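Local structure of nucleoporin NUP82 (Chaetomium thermophilum, 5CWW) at residues 292-297 / 355-360. The protein probably serves as a structural component of the nuclear pore complex, the chain here being the protein's N-terminal beta-propeller domain. Residues are numbered along the deposited sequence; the frame is centred on the assembly and turned at random.
Sequences WTPPPT and EVYTRP
Trp-292 and Tyr-357 form an antiparallel hydrogen-bonded pair, Trp-292 N to Tyr-357 O at 2.8 Å and Tyr-357 N to Trp-292 O at 2.9 Å. The indole adds a third bond, its NE1 3.1 Å from Thr-358 O. That carbonyl oxygen sits in the indole plane, yet the N-H meets it from above the carbonyl plane (C=O...N 94°). Trp-292 CG stands between its backbone N and carbonyl carbon (chi1 56°), which brings the indole across toward strand 354-358. Tyr-357 CB rests over the five-membered ring in a CH-pi contact, 3.9 Å from its centroid, but the two aromatic rings meet obliquely. Pro-294 CD packs 3.6 Å from Tyr-357 CD1, and Tyr-357 OH hydrogen-bonds Glu-355 OE1 at 2.9 Å. A leucine at Trp-292 would probably leave Thr-358 O without its indole donor and Tyr-357 CB without the flat surface it rests on. Strand 354-358 lies between 291-292 and 343-345 in a small antiparallel sheet; with helices 298-315 and 321-338 this sheet is inserted between strands 281-284 and 369-370, consistent with a decorated propeller blade. Ile-337 of helix 321-338 touches Trp-292 and Pro-360, which also meets Trp-333 and Glu-336; Ile-299 of helix 298-315 touches Pro-294 and Tyr-357.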
loop_
_atom_site.group_PDB
_atom_site.type_symbol
_atom_site.label_atom_id
_atom_site.label_comp_id
_atom_site.label_asym_id
_atom_site.label_seq_id
_atom_site.Cartn_x
_atom_site.Cartn_y
_atom_site.Cartn_z
ATOM N N TRP B 292 -9.788 17.620 -5.358
ATOM C CA TRP B 292 -8.371 17.424 -5.651
ATOM C C TRP B 292 -7.761 18.617 -6.384
ATOM O O TRP B 292 -8.464 19.390 -7.037
ATOM C CB TRP B 292 -8.177 16.145 -6.475
ATOM C CG TRP B 292 -8.967 16.107 -7.754
ATOM C CD1 TRP B 292 -10.325 16.088 -7.881
ATOM C CD2 TRP B 292 -8.440 16.068 -9.086
ATOM N NE1 TRP B 292 -10.678 16.047 -9.209
ATOM C CE2 TRP B 292 -9.539 16.034 -9.969
ATOM C CE3 TRP B 292 -7.148 16.062 -9.619
ATOM C CZ2 TRP B 292 -9.383 15.995 -11.352
ATOM C CZ3 TRP B 292 -6.996 16.023 -10.994
ATOM C CH2 TRP B 292 -8.107 15.990 -11.844
ATOM N N THR B 293 -6.445 18.752 -6.256
ATOM C CA THR B 293 -5.696 19.861 -6.841
ATOM C C THR B 293 -4.593 19.326 -7.752
ATOM O O THR B 293 -3.602 18.786 -7.266
ATOM C CB THR B 293 -5.063 20.747 -5.754
ATOM O OG1 THR B 293 -6.096 21.321 -4.945
ATOM C CG2 THR B 293 -4.227 21.865 -6.375
ATOM N N PRO B 294 -4.762 19.467 -9.076
ATOM C CA PRO B 294 -3.715 19.026 -10.003
ATOM C C PRO B 294 -2.723 20.134 -10.337
ATOM O O PRO B 294 -3.099 21.306 -10.314
ATOM C CB PRO B 294 -4.509 18.627 -11.243
ATOM C CG PRO B 294 -5.661 19.580 -11.246
ATOM C CD PRO B 294 -5.986 19.869 -9.794
ATOM N N PRO B 295 -1.470 19.774 -10.646
ATOM C CA PRO B 295 -0.575 20.804 -11.179
ATOM C C PRO B 295 -1.024 21.204 -12.582
ATOM O O PRO B 295 -1.697 20.410 -13.237
ATOM C CB PRO B 295 0.792 20.118 -11.189
ATOM C CG PRO B 295 0.486 18.665 -11.279
ATOM C CD PRO B 295 -0.803 18.466 -10.531
ATOM N N PRO B 296 -0.661 22.413 -13.035
ATOM C CA PRO B 296 -1.191 23.006 -14.270
ATOM C C PRO B 296 -1.137 22.087 -15.491
ATOM O O PRO B 296 -1.948 22.240 -16.405
ATOM C CB PRO B 296 -0.289 24.224 -14.486
ATOM C CG PRO B 296 0.214 24.569 -13.136
ATOM C CD PRO B 296 0.359 23.272 -12.407
ATOM N N THR B 297 -0.199 21.144 -15.495
ATOM C CA THR B 297 0.082 20.341 -16.678
ATOM C C THR B 297 -0.541 18.943 -16.656
ATOM O O THR B 297 -0.462 18.216 -17.648
ATOM C CB THR B 297 1.604 20.183 -16.874
ATOM O OG1 THR B 297 1.864 19.431 -18.066
ATOM C CG2 THR B 297 2.238 19.481 -15.677
ATOM N N GLU B 355 -6.235 25.965 -8.337
ATOM C CA GLU B 355 -7.430 25.318 -8.859
ATOM C C GLU B 355 -7.824 24.075 -8.069
ATOM O O GLU B 355 -6.979 23.247 -7.731
ATOM C CB GLU B 355 -7.213 24.944 -10.328
ATOM C CG GLU B 355 -6.978 26.137 -11.240
ATOM C CD GLU B 355 -6.840 25.742 -12.698
ATOM O OE1 GLU B 355 -6.687 24.533 -12.979
ATOM O OE2 GLU B 355 -6.886 26.641 -13.564
ATOM N N VAL B 356 -9.118 23.956 -7.785
ATOM C CA VAL B 356 -9.654 22.810 -7.064
ATOM C C VAL B 356 -10.806 22.201 -7.851
ATOM O O VAL B 356 -11.795 22.872 -8.145
ATOM C CB VAL B 356 -10.147 23.199 -5.656
ATOM C CG1 VAL B 356 -10.678 21.977 -4.914
ATOM C CG2 VAL B 356 -9.026 23.858 -4.865
ATOM N N TYR B 357 -10.663 20.922 -8.183
ATOM C CA TYR B 357 -11.690 20.182 -8.902
ATOM C C TYR B 357 -12.357 19.171 -7.981
ATOM O O TYR B 357 -11.809 18.814 -6.939
ATOM C CB TYR B 357 -11.094 19.456 -10.111
ATOM C CG TYR B 357 -10.473 20.361 -11.149
ATOM C CD1 TYR B 357 -9.190 20.863 -10.982
ATOM C CD2 TYR B 357 -11.163 20.698 -12.305
ATOM C CE1 TYR B 357 -8.616 21.686 -11.934
ATOM C CE2 TYR B 357 -10.597 21.519 -13.263
ATOM C CZ TYR B 357 -9.323 22.009 -13.072
ATOM O OH TYR B 357 -8.756 22.828 -14.020
ATOM N N THR B 358 -13.542 18.716 -8.372
ATOM C CA THR B 358 -14.217 17.635 -7.669
ATOM C C THR B 358 -13.991 16.337 -8.428
ATOM O O THR B 358 -13.729 16.351 -9.631
ATOM C CB THR B 358 -15.729 17.887 -7.526
ATOM O OG1 THR B 358 -16.375 17.672 -8.787
ATOM C CG2 THR B 358 -15.996 19.307 -7.048
ATOM N N ARG B 359 -14.073 15.216 -7.721
ATOM C CA ARG B 359 -13.887 13.918 -8.352
ATOM C C ARG B 359 -15.036 13.644 -9.315
ATOM O O ARG B 359 -16.196 13.849 -8.960
ATOM C CB ARG B 359 -13.817 12.806 -7.309
ATOM C CG ARG B 359 -13.479 11.440 -7.887
ATOM C CD ARG B 359 -14.138 10.330 -7.093
ATOM N NE ARG B 359 -13.650 10.269 -5.718
ATOM C CZ ARG B 359 -14.373 10.527 -4.631
ATOM N NH1 ARG B 359 -15.648 10.882 -4.722
ATOM N NH2 ARG B 359 -13.809 10.432 -3.437
ATOM N N PRO B 360 -14.721 13.199 -10.542
ATOM C CA PRO B 360 -15.791 12.732 -11.426
ATOM C C PRO B 360 -16.614 11.629 -10.773
ATOM O O PRO B 360 -16.049 10.765 -10.100
ATOM C CB PRO B 360 -15.033 12.202 -12.644
ATOM C CG PRO B 360 -13.780 13.009 -12.673
ATOM C CD PRO B 360 -13.417 13.227 -11.229
#